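Local coordinates for beta-methylmalyl-CoA dehydratase (Chloroflexus aurantiacus, PDB 4E3E), which catalyses the reversible dehydration of (2R,3S)-beta-methylmalyl-CoA to mesaconyl-CoA, a step in a glyoxylate assimilation cycle, at residues L56-A61 and V98-D103; L67-V72 and V138-I143; T104-S109 and V130-W135; L174-T179 and T305-L310; L269-I274 and F342-L347. All blocks are in the same frame, centred on the assembly; numbering follows the deposited sequence.

Interaction 1. Residues L56-A61 and V98-D103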
# COMPACT_ATOMS: atom_id res chain seq x y z
N LEU A 56 -22.71 12.92 11.80
CA LEU A 56 -22.40 14.34 11.83
C LEU A 56 -22.98 15.07 10.63
O LEU A 56 -22.73 16.26 10.45
CB LEU A 56 -20.88 14.55 11.91
CG LEU A 56 -20.20 13.85 13.08
CD1 LEU A 56 -18.71 14.18 13.11
CD2 LEU A 56 -20.87 14.17 14.42
N GLY A 57 -23.75 14.35 9.82
CA GLY A 57 -24.48 14.97 8.70
C GLY A 57 -23.72 14.96 7.38
O GLY A 57 -24.14 15.58 6.43
N LEU A 58 -22.59 14.25 7.32
CA LEU A 58 -21.83 14.11 6.07
C LEU A 58 -22.38 12.95 5.24
O LEU A 58 -23.08 12.07 5.78
CB LEU A 58 -20.33 13.87 6.37
CG LEU A 58 -19.60 15.06 6.99
CD1 LEU A 58 -18.15 14.72 7.27
CD2 LEU A 58 -19.69 16.33 6.13
N GLU A 59 -22.10 12.92 3.96
CA GLU A 59 -22.55 11.84 3.09
C GLU A 59 -21.95 10.50 3.46
O GLU A 59 -22.60 9.50 3.39
CB GLU A 59 -22.24 12.14 1.64
CG GLU A 59 -22.80 13.45 1.12
CD GLU A 59 -22.43 13.72 -0.32
OE1 GLU A 59 -22.15 12.77 -1.06
OE2 GLU A 59 -22.43 14.89 -0.73
N ARG A 60 -20.68 10.52 3.81
CA ARG A 60 -19.93 9.34 4.14
C ARG A 60 -18.64 9.88 4.69
O ARG A 60 -18.49 11.04 4.79
CB ARG A 60 -19.69 8.49 2.92
CG ARG A 60 -19.17 9.26 1.73
CD ARG A 60 -19.08 8.44 0.47
NE ARG A 60 -18.16 7.32 0.54
CZ ARG A 60 -17.97 6.44 -0.42
NH1 ARG A 60 -17.12 5.46 -0.29
NH2 ARG A 60 -18.66 6.54 -1.53
N ALA A 61 -17.72 9.02 5.07
CA ALA A 61 -16.49 9.51 5.63
C ALA A 61 -15.80 10.33 4.58
O ALA A 61 -15.65 9.90 3.48
CB ALA A 61 -15.62 8.37 6.06
N VAL A 98 -16.03 19.85 1.21
CA VAL A 98 -15.62 18.50 1.60
C VAL A 98 -15.30 17.65 0.36
O VAL A 98 -15.98 17.76 -0.67
CB VAL A 98 -16.75 17.82 2.42
CG1 VAL A 98 -16.38 16.40 2.82
CG2 VAL A 98 -17.05 18.63 3.66
N VAL A 99 -14.28 16.82 0.48
CA VAL A 99 -13.88 15.87 -0.56
C VAL A 99 -14.29 14.46 -0.12
O VAL A 99 -14.00 14.05 1.01
CB VAL A 99 -12.35 15.94 -0.78
CG1 VAL A 99 -11.92 15.00 -1.90
CG2 VAL A 99 -11.93 17.37 -1.12
N TYR A 100 -14.96 13.73 -1.01
CA TYR A 100 -15.38 12.36 -0.77
C TYR A 100 -14.71 11.41 -1.77
O TYR A 100 -14.32 11.85 -2.86
CB TYR A 100 -16.91 12.26 -0.94
CG TYR A 100 -17.72 13.00 0.11
CD1 TYR A 100 -17.74 12.56 1.45
CD2 TYR A 100 -18.49 14.11 -0.23
CE1 TYR A 100 -18.49 13.23 2.41
CE2 TYR A 100 -19.25 14.78 0.73
CZ TYR A 100 -19.25 14.34 2.04
OH TYR A 100 -19.98 14.99 3.00
N PRO A 101 -14.60 10.10 -1.43
CA PRO A 101 -14.17 9.12 -2.45
C PRO A 101 -15.00 9.27 -3.71
O PRO A 101 -16.23 9.42 -3.62
CB PRO A 101 -14.50 7.76 -1.79
CG PRO A 101 -14.41 8.03 -0.30
CD PRO A 101 -14.87 9.46 -0.12
N GLY A 102 -14.33 9.24 -4.87
CA GLY A 102 -15.02 9.41 -6.15
C GLY A 102 -14.89 10.81 -6.72
O GLY A 102 -15.13 11.01 -7.91
N ASP A 103 -14.51 11.78 -5.89
CA ASP A 103 -14.30 13.16 -6.35
C ASP A 103 -12.99 13.27 -7.10
O ASP A 103 -12.05 12.51 -6.83
CB ASP A 103 -14.30 14.15 -5.17
CG ASP A 103 -15.69 14.37 -4.58
OD1 ASP A 103 -16.68 13.93 -5.20
OD2 ASP A 103 -15.78 14.98 -3.49
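Two surface loops of the MaoC-like hot-dog domain meet here. E59 and R60, between helix 50-55 and helix 65-80, close round the ring of Y100, which sits between strands 84-95 and 104-116. V98, beside the tyrosine, belongs by similarity to the substrate-binding site, and its side chain lies close to that of P62, a residue of the same predicted site. The Y100 ring lies between E59 and V98, its hydroxyl end at the backbone of segment 56-61. Its OH accepts the backbone N of E59 at 3.1 Å, in a nearly straight bond (165°), while L58 CD2 packs against the same oxygen. One face of the ring takes a CH-pi contact from E59 CB, 4.1 Å from the centroid. The E59 chain then runs on across that face, its carboxylate plane turned 32° from the ring, and V98 CG1 sits over the rim of the opposite face. R60 slides past in the reverse direction to the tyrosine, its CG 3.6 Å from Y100 CD1. Its guanidinium continues over P101, with NH1 3.7 Å from P101 CG; the charge itself is paired with E30. Replacing the tyrosine with an alanine here would probably leave E59 N without its acceptor and open a gap between E59 and V98. Y100 opens a type II beta turn that ends at D103, closed by the bond from D103 N to Y100 O. The D103 carboxylate folds back on the turn, and its OD2 receives Y100 N at 2.9 Å from well above the carboxylate plane.

Interaction 2. Residues L67-V72 and V138-I143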
# COMPACT_ATOMS: atom_id res chain seq x y z
N LEU A 67 -4.61 14.50 3.23
CA LEU A 67 -4.55 13.74 1.97
C LEU A 67 -4.94 14.65 0.79
O LEU A 67 -4.25 14.68 -0.24
CB LEU A 67 -5.42 12.47 2.02
CG LEU A 67 -5.50 11.57 0.76
CD1 LEU A 67 -4.11 11.20 0.21
CD2 LEU A 67 -6.33 10.32 1.07
N VAL A 68 -6.04 15.41 0.96
CA VAL A 68 -6.41 16.46 0.01
C VAL A 68 -5.24 17.44 -0.23
O VAL A 68 -4.89 17.74 -1.38
CB VAL A 68 -7.66 17.25 0.46
CG1 VAL A 68 -7.90 18.46 -0.45
CG2 VAL A 68 -8.90 16.36 0.48
N PHE A 69 -4.66 17.93 0.86
CA PHE A 69 -3.53 18.85 0.74
C PHE A 69 -2.35 18.31 -0.08
O PHE A 69 -1.89 18.99 -1.02
CB PHE A 69 -3.10 19.35 2.12
CG PHE A 69 -1.90 20.24 2.10
CD1 PHE A 69 -2.03 21.61 1.86
CD2 PHE A 69 -0.64 19.71 2.29
CE1 PHE A 69 -0.91 22.43 1.84
CE2 PHE A 69 0.48 20.53 2.27
CZ PHE A 69 0.34 21.89 2.04
N HIS A 70 -1.86 17.11 0.26
CA HIS A 70 -0.71 16.51 -0.45
C HIS A 70 -0.96 16.24 -1.91
O HIS A 70 -0.08 16.38 -2.74
CB HIS A 70 -0.24 15.24 0.25
CG HIS A 70 0.16 15.46 1.69
ND1 HIS A 70 0.88 16.53 2.08
CD2 HIS A 70 -0.09 14.70 2.83
CE1 HIS A 70 1.09 16.46 3.41
NE2 HIS A 70 0.50 15.35 3.87
N ILE A 71 -2.19 15.87 -2.24
CA ILE A 71 -2.55 15.67 -3.64
C ILE A 71 -2.55 16.99 -4.43
O ILE A 71 -1.96 17.05 -5.52
CB ILE A 71 -3.86 14.87 -3.77
CG1 ILE A 71 -3.59 13.41 -3.35
CG2 ILE A 71 -4.40 14.94 -5.21
CD1 ILE A 71 -4.83 12.57 -3.19
N VAL A 72 -3.21 18.03 -3.89
CA VAL A 72 -3.20 19.37 -4.49
C VAL A 72 -1.75 19.88 -4.63
O VAL A 72 -1.32 20.31 -5.72
CB VAL A 72 -4.10 20.35 -3.70
CG1 VAL A 72 -3.87 21.80 -4.13
CG2 VAL A 72 -5.58 20.00 -3.90
N VAL A 138 -14.02 24.99 -5.01
CA VAL A 138 -12.71 25.02 -4.38
C VAL A 138 -12.76 24.14 -3.13
O VAL A 138 -13.64 24.30 -2.29
CB VAL A 138 -12.35 26.47 -4.00
CG1 VAL A 138 -11.06 26.53 -3.19
CG2 VAL A 138 -12.27 27.35 -5.26
N VAL A 139 -11.83 23.20 -3.04
CA VAL A 139 -11.73 22.30 -1.89
C VAL A 139 -10.55 22.74 -1.04
O VAL A 139 -10.49 22.43 0.16
CB VAL A 139 -11.60 20.81 -2.32
CG1 VAL A 139 -12.81 20.40 -3.18
CG2 VAL A 139 -10.29 20.56 -3.05
N LEU A 140 -9.64 23.48 -1.65
CA LEU A 140 -8.46 23.99 -0.96
C LEU A 140 -7.81 25.10 -1.78
O LEU A 140 -7.67 24.99 -3.00
CB LEU A 140 -7.45 22.87 -0.76
CG LEU A 140 -6.07 23.22 -0.20
CD1 LEU A 140 -6.18 23.78 1.21
CD2 LEU A 140 -5.14 22.01 -0.24
N GLU A 141 -7.44 26.17 -1.09
CA GLU A 141 -6.53 27.17 -1.65
C GLU A 141 -5.48 27.53 -0.60
O GLU A 141 -5.74 27.49 0.60
CB GLU A 141 -7.29 28.42 -2.12
CG GLU A 141 -8.01 29.17 -1.00
CD GLU A 141 -8.68 30.44 -1.49
OE1 GLU A 141 -8.11 31.13 -2.36
OE2 GLU A 141 -9.78 30.75 -1.02
N TYR A 142 -4.28 27.87 -1.04
CA TYR A 142 -3.22 28.29 -0.13
C TYR A 142 -2.16 29.06 -0.90
O TYR A 142 -2.14 29.06 -2.14
CB TYR A 142 -2.58 27.08 0.59
CG TYR A 142 -1.93 26.09 -0.35
CD1 TYR A 142 -0.65 26.32 -0.85
CD2 TYR A 142 -2.60 24.93 -0.76
CE1 TYR A 142 -0.05 25.43 -1.73
CE2 TYR A 142 -2.01 24.04 -1.64
CZ TYR A 142 -0.73 24.29 -2.13
OH TYR A 142 -0.13 23.42 -3.01
N ILE A 143 -1.28 29.72 -0.16
CA ILE A 143 -0.12 30.37 -0.72
C ILE A 143 1.09 29.62 -0.21
O ILE A 143 1.14 29.22 0.95
CB ILE A 143 -0.05 31.85 -0.29
CG1 ILE A 143 -1.18 32.65 -0.94
CG2 ILE A 143 1.32 32.46 -0.60
CD1 ILE A 143 -1.48 33.94 -0.21
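L140 CD2 of strand 138-149 packs closely against F69 and V72 of helix 65-80. It lies 3.7 Å from F69 CA and 3.8 Å from F69 CD1, with V72 CB at 4.0 Å. The L140 side chain leaves with CG anti to the backbone N (chi1 173°), which carries this methyl off the strand and into the angle between F69 and V72. Two residues on, the Y142 ring takes F69 CE1 over one face, 4.0 Å from Y142 CD2. The two aromatic planes are inclined at 50°, an oblique pairing. V72 CG1 reaches Y142 CE2 at 3.8 Å, the valine and tyrosine running past each other in opposite directions. Packing is slacker at the other end, where V68 CG1 approaches V139 CG2 at 4.1 Å and lies 4.4 Å from L140 CB. All these residues are buried, and they meet through carbon atoms. The more open side is the far face of the strand, where E141 turns away from the helix and its carboxylate is paired with R94 and H128. The axes of the short segments, helix 67-72 and strand 140-143, come within 9.6 Å at 62°. The helix packs in the concave side of the sheet, as in the hot-dog fold. V139 and L140 form a classic beta bulge opposite G131 of strand 122-132, and V68 and V72 also touch L105 and T107 of strand 104-116.

Interaction 3. Residues T104-S109 and V130-W135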
# COMPACT_ATOMS: atom_id res chain seq x y z
N THR A 104 -12.93 14.22 -8.03
CA THR A 104 -11.73 14.45 -8.82
C THR A 104 -11.19 15.87 -8.65
O THR A 104 -11.92 16.85 -8.85
CB THR A 104 -12.01 14.16 -10.31
OG1 THR A 104 -12.51 12.82 -10.42
CG2 THR A 104 -10.73 14.32 -11.16
N LEU A 105 -9.91 15.97 -8.30
CA LEU A 105 -9.28 17.26 -8.04
C LEU A 105 -8.35 17.67 -9.18
O LEU A 105 -7.59 16.85 -9.72
CB LEU A 105 -8.50 17.22 -6.71
CG LEU A 105 -9.24 16.77 -5.44
CD1 LEU A 105 -8.39 17.03 -4.21
CD2 LEU A 105 -10.62 17.41 -5.28
N SER A 106 -8.44 18.94 -9.55
CA SER A 106 -7.45 19.56 -10.43
C SER A 106 -6.93 20.84 -9.79
O SER A 106 -7.63 21.47 -8.98
CB SER A 106 -8.01 19.81 -11.83
OG SER A 106 -9.36 20.18 -11.76
N THR A 107 -5.71 21.21 -10.15
CA THR A 107 -5.02 22.30 -9.48
C THR A 107 -4.50 23.33 -10.49
O THR A 107 -4.07 22.98 -11.60
CB THR A 107 -3.89 21.76 -8.57
OG1 THR A 107 -4.44 20.77 -7.69
CG2 THR A 107 -3.27 22.89 -7.71
N THR A 108 -4.57 24.60 -10.11
CA THR A 108 -3.94 25.66 -10.89
C THR A 108 -3.17 26.50 -9.90
O THR A 108 -3.57 26.59 -8.74
CB THR A 108 -4.96 26.54 -11.60
OG1 THR A 108 -5.73 27.23 -10.62
CG2 THR A 108 -5.90 25.71 -12.47
N SER A 109 -2.08 27.10 -10.36
CA SER A 109 -1.27 28.01 -9.55
C SER A 109 -1.08 29.35 -10.26
O SER A 109 -0.89 29.39 -11.48
CB SER A 109 0.10 27.41 -9.23
OG SER A 109 -0.03 26.28 -8.40
N VAL A 130 -4.76 26.59 -6.14
CA VAL A 130 -6.19 26.38 -5.92
C VAL A 130 -6.58 25.00 -6.46
O VAL A 130 -6.33 24.68 -7.63
CB VAL A 130 -7.00 27.49 -6.62
CG1 VAL A 130 -8.51 27.26 -6.48
CG2 VAL A 130 -6.60 28.87 -6.07
N GLY A 131 -7.17 24.17 -5.59
CA GLY A 131 -7.65 22.85 -5.99
C GLY A 131 -9.15 22.90 -6.04
O GLY A 131 -9.76 23.40 -5.10
N VAL A 132 -9.75 22.41 -7.13
CA VAL A 132 -11.20 22.38 -7.28
C VAL A 132 -11.65 20.94 -7.50
O VAL A 132 -10.87 20.10 -7.95
CB VAL A 132 -11.73 23.28 -8.45
CG1 VAL A 132 -11.42 24.76 -8.17
CG2 VAL A 132 -11.17 22.88 -9.81
N ASN A 133 -12.91 20.65 -7.21
CA ASN A 133 -13.40 19.31 -7.51
C ASN A 133 -14.05 19.31 -8.90
O ASN A 133 -13.96 20.30 -9.64
CB ASN A 133 -14.36 18.82 -6.41
CG ASN A 133 -15.58 19.70 -6.29
OD1 ASN A 133 -15.89 20.48 -7.19
ND2 ASN A 133 -16.29 19.59 -5.17
N GLN A 134 -14.69 18.20 -9.25
CA GLN A 134 -15.30 18.01 -10.57
C GLN A 134 -16.49 18.95 -10.81
O GLN A 134 -16.97 19.05 -11.94
CB GLN A 134 -15.72 16.53 -10.78
CG GLN A 134 -16.92 16.05 -9.95
CD GLN A 134 -16.53 15.50 -8.56
OE1 GLN A 134 -15.43 15.75 -8.05
NE2 GLN A 134 -17.45 14.75 -7.96
N TRP A 135 -16.94 19.63 -9.76
CA TRP A 135 -18.05 20.60 -9.84
C TRP A 135 -17.54 22.01 -9.88
O TRP A 135 -18.31 22.97 -9.79
CB TRP A 135 -18.99 20.43 -8.65
CG TRP A 135 -19.55 19.04 -8.53
CD1 TRP A 135 -19.17 18.05 -7.63
CD2 TRP A 135 -20.59 18.44 -9.36
NE1 TRP A 135 -19.89 16.90 -7.83
CE2 TRP A 135 -20.76 17.07 -8.86
CE3 TRP A 135 -21.37 18.87 -10.42
CZ2 TRP A 135 -21.68 16.19 -9.42
CZ3 TRP A 135 -22.30 17.98 -10.98
CH2 TRP A 135 -22.45 16.67 -10.48
O HOH W 1 -7.96 25.09 -9.75
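A beta hairpin of the N-terminal hot-dog sheet brings strand 104-116 back against strand 122-132, pairing S106 with V132 and T108 with V130 as antiparallel hydrogen-bonded pairs. S106 N gives to V132 O, and V132 N returns a bond to S106 O at 3.0 Å. T108 and V130 exchange the same two bonds. Between them T107 faces G131 in a non-hydrogen-bonded pair, with T107 CG2 3.5 Å from V130 O. On the opposite face S106 OG lies beside V132 CG2 at 3.8 Å. Regular pairing stops at N133, and Q134 continues the join with its side chain. Bent at chi2 (-88°), that chain folds back so that OE1 accepts T104 N at 2.9 Å, the donor standing 49° out of the carbonyl plane. Q134 NE2 meanwhile bonds D103 OD1, so both ends of the amide are held and its rotation is fixed. A leucine in its place would probably leave T104 N and D103 OD1 without these partners and free the strand end to fray. N133 closes an Asx turn, its OD1 taking W135 N, which sets the bend in which Q134 lies. T104 OG1 bonds T27, and its side chain also packs on P51 of the second subunit. At the other end of the segment a water donates to V130 O at 2.7 Å and also bonds T108 OG1 at 3.2 Å.

Interaction 4. Residues L174-T179 and T305-L310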
# COMPACT_ATOMS: atom_id res chain seq x y z
N LEU A 174 -13.61 30.00 7.77
CA LEU A 174 -13.55 28.54 7.93
C LEU A 174 -14.83 27.86 7.48
O LEU A 174 -15.91 28.31 7.82
CB LEU A 174 -13.28 28.16 9.38
CG LEU A 174 -11.99 28.69 10.03
CD1 LEU A 174 -11.87 28.17 11.45
CD2 LEU A 174 -10.77 28.28 9.24
N THR A 175 -14.70 26.78 6.73
CA THR A 175 -15.84 25.91 6.40
C THR A 175 -16.06 24.94 7.56
O THR A 175 -15.11 24.33 8.05
CB THR A 175 -15.60 25.15 5.08
OG1 THR A 175 -15.53 26.09 4.01
CG2 THR A 175 -16.73 24.17 4.79
N VAL A 176 -17.31 24.83 8.01
CA VAL A 176 -17.68 23.92 9.10
C VAL A 176 -18.77 22.99 8.55
O VAL A 176 -19.96 23.24 8.74
CB VAL A 176 -18.19 24.68 10.35
CG1 VAL A 176 -18.48 23.73 11.50
CG2 VAL A 176 -17.19 25.74 10.79
N PRO A 177 -18.35 21.92 7.85
CA PRO A 177 -19.22 21.15 6.95
C PRO A 177 -20.05 20.08 7.63
O PRO A 177 -20.82 19.40 6.97
CB PRO A 177 -18.23 20.47 6.01
CG PRO A 177 -16.98 20.31 6.84
CD PRO A 177 -16.97 21.38 7.88
N TYR A 178 -19.87 19.91 8.93
CA TYR A 178 -20.66 18.93 9.67
C TYR A 178 -21.24 19.54 10.94
O TYR A 178 -20.92 20.68 11.28
CB TYR A 178 -19.84 17.68 9.96
CG TYR A 178 -18.46 17.95 10.51
CD1 TYR A 178 -18.27 18.18 11.87
CD2 TYR A 178 -17.34 17.95 9.68
CE1 TYR A 178 -17.00 18.42 12.38
CE2 TYR A 178 -16.06 18.20 10.18
CZ TYR A 178 -15.90 18.43 11.53
OH TYR A 178 -14.63 18.66 12.05
N THR A 179 -22.11 18.79 11.61
CA THR A 179 -22.82 19.29 12.78
C THR A 179 -22.75 18.26 13.88
O THR A 179 -22.86 17.06 13.62
CB THR A 179 -24.30 19.52 12.45
OG1 THR A 179 -24.40 20.40 11.33
CG2 THR A 179 -25.01 20.17 13.64
N THR A 305 -22.59 27.01 18.09
CA THR A 305 -22.17 26.67 19.45
C THR A 305 -21.86 25.18 19.65
O THR A 305 -21.44 24.78 20.74
CB THR A 305 -23.21 27.12 20.49
OG1 THR A 305 -24.47 26.53 20.17
CG2 THR A 305 -23.34 28.66 20.53
N ASP A 306 -22.05 24.37 18.60
CA ASP A 306 -21.82 22.91 18.66
C ASP A 306 -20.35 22.52 18.41
O ASP A 306 -19.91 21.44 18.83
CB ASP A 306 -22.74 22.19 17.67
CG ASP A 306 -22.50 22.62 16.20
OD1 ASP A 306 -22.45 23.85 15.92
OD2 ASP A 306 -22.38 21.73 15.33
N ILE A 307 -19.63 23.40 17.72
CA ILE A 307 -18.26 23.20 17.30
C ILE A 307 -17.51 24.51 17.50
O ILE A 307 -18.05 25.58 17.27
CB ILE A 307 -18.17 22.80 15.80
CG1 ILE A 307 -18.82 21.43 15.58
CG2 ILE A 307 -16.72 22.72 15.32
CD1 ILE A 307 -18.95 21.02 14.13
N GLY A 308 -16.25 24.40 17.93
CA GLY A 308 -15.37 25.55 18.09
C GLY A 308 -14.06 25.31 17.37
O GLY A 308 -13.79 24.19 16.91
N ALA A 309 -13.25 26.36 17.26
CA ALA A 309 -11.94 26.24 16.64
C ALA A 309 -10.82 26.34 17.66
O ALA A 309 -10.94 27.06 18.65
CB ALA A 309 -11.76 27.31 15.56
N LEU A 310 -9.75 25.62 17.40
CA LEU A 310 -8.50 25.80 18.15
C LEU A 310 -7.40 26.06 17.15
O LEU A 310 -7.29 25.37 16.13
CB LEU A 310 -8.15 24.57 18.97
CG LEU A 310 -9.10 24.11 20.09
CD1 LEU A 310 -8.69 22.72 20.58
CD2 LEU A 310 -9.15 25.10 21.25
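D306 OD2, against which T179 rests its CG2 at 3.5 Å, is gripped by two groups: it forms a salt bridge with R304 and accepts the backbone N of V180. This carboxylate thus ties the loop holding T179 to the chain leading into strand 307-318. R304 also bonds Y178 O, so it clasps both sides of the seam. The apolar part of the contact gathers at I307 CD1. V176 meets it tip to tip, CG1 3.8 Å away, and Y178 crosses it at about a right angle, its CE1 at 3.7 Å from the methyl. Y178 O is closer still, 3.5 Å from I307 CD1. With Y178 CG held between the backbone N and the carbonyl carbon (chi1 47°), ring atoms CD1 and CE1 are brought to the I307 methyl, and the OH bonds S270 OG of strand 270-278. Farther along, L174 CD1 touches A309 CB at 4.2 Å, a looser approach. The loop 174-179 runs roughly opposite in direction to the strand and packs over the sheet face carrying I307 and A309, without backbone pairing to strand 307-318: L174 also packs on A272, A273 and T345, while Y178 and I307 both rest on L347 of strand 338-349.

Interaction 5. Residues L269-I274 and F342-L347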
# COMPACT_ATOMS: atom_id res chain seq x y z
N LEU A 269 -11.40 16.92 15.14
CA LEU A 269 -11.89 15.99 14.13
C LEU A 269 -11.34 16.21 12.73
O LEU A 269 -11.17 15.23 11.97
CB LEU A 269 -13.41 15.99 14.09
CG LEU A 269 -14.04 15.26 15.29
CD1 LEU A 269 -15.52 15.16 15.03
CD2 LEU A 269 -13.40 13.88 15.55
N SER A 270 -11.06 17.46 12.39
CA SER A 270 -10.54 17.78 11.06
C SER A 270 -9.79 19.09 11.10
O SER A 270 -10.01 19.92 11.99
CB SER A 270 -11.68 17.88 10.04
OG SER A 270 -12.50 19.01 10.30
N ILE A 271 -8.90 19.25 10.13
CA ILE A 271 -8.14 20.47 9.96
C ILE A 271 -8.90 21.37 9.00
O ILE A 271 -9.24 20.94 7.88
CB ILE A 271 -6.73 20.20 9.40
CG1 ILE A 271 -5.91 19.41 10.44
CG2 ILE A 271 -6.07 21.52 9.00
CD1 ILE A 271 -4.57 18.87 9.92
N ALA A 272 -9.18 22.59 9.44
CA ALA A 272 -9.96 23.52 8.64
C ALA A 272 -9.10 24.58 7.96
O ALA A 272 -9.54 25.21 6.98
CB ALA A 272 -11.05 24.16 9.48
N ALA A 273 -7.89 24.79 8.46
CA ALA A 273 -6.97 25.74 7.86
C ALA A 273 -5.54 25.43 8.20
O ALA A 273 -5.25 24.88 9.28
CB ALA A 273 -7.29 27.16 8.33
N ILE A 274 -4.64 25.80 7.30
CA ILE A 274 -3.20 25.83 7.58
C ILE A 274 -2.75 27.30 7.58
O ILE A 274 -2.92 28.00 6.59
CB ILE A 274 -2.40 25.03 6.54
CG1 ILE A 274 -2.78 23.55 6.63
CG2 ILE A 274 -0.90 25.21 6.76
CD1 ILE A 274 -2.46 22.74 5.39
N PHE A 342 4.40 23.61 12.62
CA PHE A 342 3.16 23.59 11.83
C PHE A 342 2.05 24.27 12.62
O PHE A 342 1.75 23.87 13.74
CB PHE A 342 2.80 22.12 11.52
CG PHE A 342 1.61 21.94 10.60
CD1 PHE A 342 1.58 22.51 9.32
CD2 PHE A 342 0.52 21.14 10.99
CE1 PHE A 342 0.47 22.33 8.48
CE2 PHE A 342 -0.59 20.96 10.15
CZ PHE A 342 -0.60 21.56 8.90
N ASP A 343 1.45 25.31 12.04
CA ASP A 343 0.49 26.16 12.73
C ASP A 343 -0.79 26.08 11.92
O ASP A 343 -0.83 26.46 10.76
CB ASP A 343 1.08 27.60 12.78
CG ASP A 343 0.07 28.69 13.20
OD1 ASP A 343 -1.16 28.46 13.43
OD2 ASP A 343 0.53 29.84 13.28
N TYR A 344 -1.85 25.56 12.54
CA TYR A 344 -3.06 25.25 11.81
C TYR A 344 -4.25 25.38 12.73
O TYR A 344 -4.10 25.61 13.94
CB TYR A 344 -2.98 23.82 11.20
CG TYR A 344 -2.76 22.72 12.22
CD1 TYR A 344 -1.56 22.63 12.93
CD2 TYR A 344 -3.77 21.77 12.50
CE1 TYR A 344 -1.34 21.63 13.87
CE2 TYR A 344 -3.56 20.77 13.45
CZ TYR A 344 -2.34 20.70 14.13
OH TYR A 344 -2.11 19.71 15.07
N THR A 345 -5.43 25.23 12.16
CA THR A 345 -6.66 25.40 12.90
C THR A 345 -7.54 24.16 12.74
O THR A 345 -7.83 23.71 11.61
CB THR A 345 -7.42 26.64 12.41
OG1 THR A 345 -6.61 27.80 12.62
CG2 THR A 345 -8.74 26.81 13.17
N VAL A 346 -7.94 23.61 13.89
CA VAL A 346 -8.78 22.41 13.91
C VAL A 346 -10.19 22.79 14.35
O VAL A 346 -10.40 23.83 14.99
CB VAL A 346 -8.21 21.34 14.86
CG1 VAL A 346 -6.84 20.87 14.37
CG2 VAL A 346 -8.12 21.88 16.30
N LEU A 347 -11.15 21.96 13.98
CA LEU A 347 -12.50 22.08 14.50
C LEU A 347 -12.66 21.01 15.58
O LEU A 347 -12.17 19.89 15.41
CB LEU A 347 -13.54 21.88 13.39
CG LEU A 347 -13.44 22.76 12.14
CD1 LEU A 347 -14.48 22.35 11.11
CD2 LEU A 347 -13.59 24.24 12.48
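T345 O receives two backbone N-H groups, from A272 at 2.8 Å and, more weakly, from A273 at 3.3 Å. T345 N answers with a bond to A273 O at 2.9 Å, and L347 N bonds S270 O at 3.1 Å. Two successive residues thus face T345, a classic beta bulge that shifts the register by one between I271 and A273. The extra residue, A272, turns its CB onto L347 CG at 3.8 Å. On the face carrying I271 and I274, aromatic rings of the partner strand fill in. The Y344 ring is crossed at about a right angle by I271, whose CG1 lies 3.8 Å from Y344 CD2, and the F342 ring likewise by I274, with CG2 3.6 Å from F342 CE1. F342 extends with CG anti to the backbone N (chi1 -175°), which brings its CE2 over one face of Y344. This antiparallel pair lies in the C-terminal half of a continuous sheet; strand 270-278 also borders strand 84-95, so that the two halves join as in double hot-dog enzymes. Helix 65-80 covers I271 with L66 and I274 with F69, while I254 of helix 250-265 backs F342. I271 O is bonded by S65 OG, a residue of the substrate site by similarity. Farther out, R311 forms a salt bridge with D343, and T314 OG1 bonds Y344 OH.

How the interactions relate
From the N terminus, interaction 1 closes a loop between residues 56 and 103 that contains helix 65-80. Interaction 2 opens within that loop and closes beyond it, so the two cross; they touch where V99 packs on V68 and V139. Nested inside interaction 2, interaction 3 closes the hairpin of strands 104-116 and 122-132. The C-terminal half follows in series: interaction 4 closes residues 174 to 310, and interaction 5 opens inside that loop and closes beyond it, crossing it and sharing the sheet through L310 O and V346 N. Contacts between the halves include F69 with I274, joining interactions 2 and 5, and the backbone bond of L56 with T179, tying interactions 1 and 4.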